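Local structure of serine Proteinase Inhibitor (SERPIN), Chain B (1MTP) at residues B[17-22]-B[31-36]. The protein probably inhibits serine proteinases, as the C-terminal chain of a cleaved bacterial serpin that traps its target through a large conformational change. Residues are numbered along the deposited sequence; the frame is centred on the assembly and turned at random.
Sequences FHIVVR and GSIADP
Phe17 and Ile33 face each other across two antiparallel strands, and their pairing illustrates how an aromatic ring can roof its cross-strand neighbour. The CB of Ile33 sits under one face of the Phe17 ring, 3.8 Å from its centroid and displaced toward the rim, a CH-pi contact. CZ of Phe17 comes within 3.5 Å of Ile33 CB, while CG1 and CG2 of Ile33 reach the same end of the ring. What brings the ring over is the first torsion of Phe17, which sets CG between the backbone N and the carbonyl carbon (chi1 58°) and swings the phenyl group toward the partner strand. Were Phe17 replaced by an alanine, the CB and both branches of Ile33 would probably lose their aromatic cover, leaving a gap on that face of the sheet. Beneath the side chains, the backbones of the two residues exchange a pair of hydrogen bonds, with Ile33 N giving the shorter one to Phe17 O at 2.8 Å. A second pair joins Ile19 and Gly31, and the straighter of its bonds runs from Gly31 N to Ile19 O, with an N-H...O angle of 169°. CG2 of Ile19 lies 3.7 Å from Gly31 O. Between these pairs, His18 and Ser32 form a non-hydrogen-bonded pair on the other face, where Ser32 OG is hydrogen-bonded to a polar side chain of the other protein chain. Residues of both segments also pair antiparallel with that chain, extending the sheet across the interface. The whole is a beta hairpin, consistent with s4B-s5B of serpin sheet B.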
loop_
_atom_site.group_PDB
_atom_site.type_symbol
_atom_site.label_atom_id
_atom_site.label_comp_id
_atom_site.label_asym_id
_atom_site.label_seq_id
_atom_site.Cartn_x
_atom_site.Cartn_y
_atom_site.Cartn_z
ATOM N N PHE B 17 -7.300 -9.469 -12.217
ATOM C CA PHE B 17 -6.365 -8.483 -12.740
ATOM C C PHE B 17 -5.542 -7.839 -11.637
ATOM O O PHE B 17 -5.761 -8.093 -10.454
ATOM C CB PHE B 17 -7.122 -7.389 -13.500
ATOM C CG PHE B 17 -8.152 -6.664 -12.672
ATOM C CD1 PHE B 17 -9.408 -7.224 -12.440
ATOM C CD2 PHE B 17 -7.876 -5.405 -12.145
ATOM C CE1 PHE B 17 -10.373 -6.538 -11.702
ATOM C CE2 PHE B 17 -8.836 -4.711 -11.401
ATOM C CZ PHE B 17 -10.086 -5.279 -11.183
ATOM N N HIS B 18 -4.591 -7.002 -12.034
ATOM C CA HIS B 18 -3.752 -6.311 -11.069
ATOM C C HIS B 18 -3.866 -4.814 -11.307
ATOM O O HIS B 18 -4.047 -4.362 -12.439
ATOM C CB HIS B 18 -2.304 -6.779 -11.207
ATOM C CG HIS B 18 -2.151 -8.263 -11.104
ATOM N ND1 HIS B 18 -2.281 -9.102 -12.191
ATOM C CD2 HIS B 18 -1.948 -9.065 -10.033
ATOM C CE1 HIS B 18 -2.166 -10.357 -11.791
ATOM N NE2 HIS B 18 -1.964 -10.361 -10.486
ATOM N N ILE B 19 -3.775 -4.047 -10.231
ATOM C CA ILE B 19 -3.900 -2.609 -10.333
ATOM C C ILE B 19 -2.789 -1.926 -9.547
ATOM O O ILE B 19 -2.448 -2.339 -8.438
ATOM C CB ILE B 19 -5.302 -2.164 -9.833
ATOM C CG1 ILE B 19 -5.492 -0.662 -10.037
ATOM C CG2 ILE B 19 -5.487 -2.550 -8.377
ATOM C CD1 ILE B 19 -6.936 -0.215 -9.852
ATOM N N VAL B 20 -2.217 -0.887 -10.147
ATOM C CA VAL B 20 -1.128 -0.143 -9.534
ATOM C C VAL B 20 -1.469 1.342 -9.500
ATOM O O VAL B 20 -1.541 1.982 -10.546
ATOM C CB VAL B 20 0.182 -0.312 -10.344
ATOM C CG1 VAL B 20 1.343 0.343 -9.607
ATOM C CG2 VAL B 20 0.461 -1.787 -10.595
ATOM N N VAL B 21 -1.699 1.883 -8.306
ATOM C CA VAL B 21 -1.990 3.309 -8.170
ATOM C C VAL B 21 -0.649 3.923 -7.796
ATOM O O VAL B 21 -0.087 3.610 -6.747
ATOM C CB VAL B 21 -3.023 3.579 -7.053
ATOM C CG1 VAL B 21 -3.309 5.072 -6.957
ATOM C CG2 VAL B 21 -4.309 2.817 -7.339
ATOM N N ARG B 22 -0.134 4.795 -8.656
ATOM C CA ARG B 22 1.177 5.376 -8.429
ATOM C C ARG B 22 1.287 6.877 -8.632
ATOM O O ARG B 22 0.482 7.493 -9.330
ATOM C CB ARG B 22 2.194 4.671 -9.338
ATOM C CG ARG B 22 1.827 4.700 -10.830
ATOM C CD ARG B 22 2.891 4.005 -11.677
ATOM N NE ARG B 22 2.470 3.812 -13.066
ATOM C CZ ARG B 22 2.482 4.755 -14.005
ATOM N NH1 ARG B 22 2.899 5.982 -13.722
ATOM N NH2 ARG B 22 2.070 4.466 -15.234
ATOM N N GLY B 31 -2.823 -3.881 -5.927
ATOM C CA GLY B 31 -3.815 -4.903 -5.708
ATOM C C GLY B 31 -3.929 -5.931 -6.803
ATOM O O GLY B 31 -3.538 -5.712 -7.952
ATOM N N SER B 32 -4.444 -7.086 -6.402
ATOM C CA SER B 32 -4.723 -8.197 -7.293
ATOM C C SER B 32 -6.192 -8.419 -6.958
ATOM O O SER B 32 -6.531 -8.800 -5.835
ATOM C CB SER B 32 -3.881 -9.420 -6.932
ATOM O OG SER B 32 -2.517 -9.200 -7.261
ATOM N N ILE B 33 -7.058 -8.144 -7.927
ATOM C CA ILE B 33 -8.498 -8.242 -7.734
ATOM C C ILE B 33 -9.069 -9.483 -8.404
ATOM O O ILE B 33 -8.864 -9.699 -9.601
ATOM C CB ILE B 33 -9.183 -6.977 -8.299
ATOM C CG1 ILE B 33 -8.446 -5.724 -7.801
ATOM C CG2 ILE B 33 -10.645 -6.943 -7.890
ATOM C CD1 ILE B 33 -8.375 -5.589 -6.287
ATOM N N ALA B 34 -9.792 -10.294 -7.635
ATOM C CA ALA B 34 -10.353 -11.532 -8.168
ATOM C C ALA B 34 -11.872 -11.659 -8.106
ATOM O O ALA B 34 -12.459 -12.390 -8.901
ATOM C CB ALA B 34 -9.716 -12.718 -7.459
ATOM N N ASP B 35 -12.505 -10.964 -7.169
ATOM C CA ASP B 35 -13.959 -11.037 -7.021
ATOM C C ASP B 35 -14.487 -9.634 -6.724
ATOM O O ASP B 35 -14.686 -9.268 -5.570
ATOM C CB ASP B 35 -14.307 -11.985 -5.869
ATOM C CG ASP B 35 -15.708 -12.554 -5.980
ATOM O OD1 ASP B 35 -16.652 -11.773 -6.199
ATOM O OD2 ASP B 35 -15.861 -13.789 -5.843
ATOM N N PRO B 36 -14.733 -8.835 -7.775
ATOM C CA PRO B 36 -15.231 -7.455 -7.679
ATOM C C PRO B 36 -16.505 -7.229 -6.868
ATOM O O PRO B 36 -17.568 -7.762 -7.200
ATOM C CB PRO B 36 -15.428 -7.052 -9.143
ATOM C CG PRO B 36 -14.478 -7.933 -9.886
ATOM C CD PRO B 36 -14.634 -9.250 -9.186
#